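Long-range contact in beta-phenylalanine aminotransferase (PDB 4AO9), which uses bound pyridoxal-5'-phosphate to transfer the amino group of beta-phenylalanine, probably to a keto acid acceptor: residues Ala162-Thr167 with Glu220-Leu225. Residues are numbered along the deposited sequence; the frame is centred on the assembly and turned at random.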
loop_
_atom_site.group_PDB
_atom_site.type_symbol
_atom_site.label_atom_id
_atom_site.label_comp_id
_atom_site.label_asym_id
_atom_site.label_seq_id
_atom_site.Cartn_x
_atom_site.Cartn_y
_atom_site.Cartn_z
ATOM N N ALA A 162 0.363 5.822 15.447
ATOM C CA ALA A 162 1.117 5.425 16.634
ATOM C C ALA A 162 1.332 6.610 17.565
ATOM O O ALA A 162 1.143 6.503 18.786
ATOM C CB ALA A 162 2.458 4.833 16.223
ATOM N N ALA A 163 1.748 7.736 16.995
ATOM C CA ALA A 163 2.066 8.915 17.797
ATOM C C ALA A 163 0.836 9.492 18.492
ATOM O O ALA A 163 0.909 9.875 19.674
ATOM C CB ALA A 163 2.740 9.960 16.938
ATOM N N LEU A 164 -0.294 9.536 17.777
ATOM C CA LEU A 164 -1.534 10.040 18.370
ATOM C C LEU A 164 -1.893 9.194 19.590
ATOM O O LEU A 164 -2.228 9.729 20.642
ATOM C CB LEU A 164 -2.702 10.037 17.373
ATOM C CG LEU A 164 -2.688 10.899 16.113
ATOM C CD1 LEU A 164 -4.111 11.143 15.623
ATOM C CD2 LEU A 164 -2.008 12.217 16.295
ATOM N N HIS A 165 -1.793 7.872 19.455
ATOM C CA HIS A 165 -2.179 6.989 20.542
ATOM C C HIS A 165 -1.185 7.055 21.696
ATOM O O HIS A 165 -1.574 7.098 22.874
ATOM C CB HIS A 165 -2.345 5.539 20.070
ATOM C CG HIS A 165 -3.144 4.707 21.022
ATOM N ND1 HIS A 165 -4.519 4.665 20.989
ATOM C CD2 HIS A 165 -2.767 3.938 22.073
ATOM C CE1 HIS A 165 -4.957 3.884 21.963
ATOM N NE2 HIS A 165 -3.914 3.427 22.633
ATOM N N PHE A 166 0.100 7.070 21.359
ATOM C CA PHE A 166 1.160 7.075 22.366
ATOM C C PHE A 166 1.072 8.310 23.266
ATOM O O PHE A 166 1.251 8.215 24.473
ATOM C CB PHE A 166 2.536 7.025 21.702
ATOM C CG PHE A 166 3.667 6.840 22.676
ATOM C CD1 PHE A 166 3.953 5.580 23.191
ATOM C CD2 PHE A 166 4.430 7.928 23.083
ATOM C CE1 PHE A 166 5.000 5.401 24.092
ATOM C CE2 PHE A 166 5.480 7.762 23.980
ATOM C CZ PHE A 166 5.754 6.500 24.490
ATOM N N THR A 167 0.803 9.457 22.656
ATOM C CA THR A 167 0.742 10.730 23.379
ATOM C C THR A 167 -0.634 11.068 23.938
ATOM O O THR A 167 -0.735 11.898 24.850
ATOM C CB THR A 167 1.158 11.918 22.488
ATOM O OG1 THR A 167 0.244 12.047 21.381
ATOM C CG2 THR A 167 2.605 11.752 21.988
ATOM N N GLU A 220 -1.259 20.223 22.812
ATOM C CA GLU A 220 -2.092 19.592 21.788
ATOM C C GLU A 220 -1.318 18.769 20.781
ATOM O O GLU A 220 -1.918 17.978 20.036
ATOM C CB GLU A 220 -2.888 20.651 21.019
ATOM C CG GLU A 220 -3.920 21.378 21.859
ATOM C CD GLU A 220 -4.756 22.329 21.021
ATOM O OE1 GLU A 220 -4.266 23.424 20.722
ATOM O OE2 GLU A 220 -5.888 21.947 20.653
ATOM N N ILE A 221 0.001 18.960 20.726
ATOM C CA ILE A 221 0.784 18.420 19.609
ATOM C C ILE A 221 1.290 17.015 19.893
ATOM O O ILE A 221 2.117 16.811 20.787
ATOM C CB ILE A 221 1.945 19.354 19.200
ATOM C CG1 ILE A 221 1.381 20.693 18.704
ATOM C CG2 ILE A 221 2.787 18.688 18.098
ATOM C CD1 ILE A 221 2.427 21.780 18.583
ATOM N N ALA A 222 0.776 16.050 19.129
ATOM C CA ALA A 222 1.194 14.660 19.250
ATOM C C ALA A 222 2.527 14.437 18.564
ATOM O O ALA A 222 3.357 13.645 19.029
ATOM C CB ALA A 222 0.144 13.740 18.614
ATOM N N VAL A 223 2.723 15.105 17.435
ATOM C CA VAL A 223 3.811 14.741 16.549
ATOM C C VAL A 223 4.178 15.896 15.638
ATOM O O VAL A 223 3.321 16.698 15.255
ATOM C CB VAL A 223 3.455 13.427 15.771
ATOM C CG1 VAL A 223 2.187 13.576 14.999
ATOM C CG2 VAL A 223 4.603 12.967 14.887
ATOM N N VAL A 224 5.477 16.003 15.362
ATOM C CA VAL A 224 6.018 16.881 14.329
ATOM C C VAL A 224 6.559 15.953 13.255
ATOM O O VAL A 224 7.440 15.151 13.536
ATOM C CB VAL A 224 7.160 17.762 14.892
ATOM C CG1 VAL A 224 7.732 18.643 13.782
ATOM C CG2 VAL A 224 6.649 18.622 16.071
ATOM N N LEU A 225 6.003 16.043 12.048
ATOM C CA LEU A 225 6.373 15.157 10.934
ATOM C C LEU A 225 7.057 15.979 9.852
ATOM O O LEU A 225 6.510 16.992 9.393
ATOM C CB LEU A 225 5.122 14.447 10.383
ATOM C CG LEU A 225 5.300 13.674 9.065
ATOM C CD1 LEU A 225 6.202 12.471 9.235
ATOM C CD2 LEU A 225 3.944 13.231 8.515
#
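Thr167, in the last turn of helix 152-167, meets Ala222 near the start of strand 221-226. From its CB, the threonine splits into two branches. A chi1 of 63° tucks Thr167 OG1 back toward the helix backbone one turn earlier and alongside the Ala222 methyl, 3.2 Å from Ala222 CB. Thr167 OG1 donates to Ala163 O at 2.8 Å. Thr167 N also donates to Ala163 O, from the opposite face of the carbonyl plane, so two donors of one residue grip one oxygen. Thr167 OG1 also accepts a hydrogen bond from Arg169 N just past the helix. The other branch, Thr167 CG2, lies 3.6 Å from Ala222 O. Leu164 reaches Ala222 CB with one branch, its CD2, at 3.5 Å. The small Ala222 side chain thus lies against both Leu164 and Thr167. One residue on along the strand, Val223 CB packs on Ala163 CB at 3.7 Å, with both valine methyls slightly farther off. Segment 162-167 runs roughly antiparallel to strand segment 221-225, at 148°. Strand 221-226 lies between strands 171-175 and 256-260. Such a helix laid on a mostly parallel sheet is typical of the large PLP-binding domain of class-III, fold-type I aminotransferases.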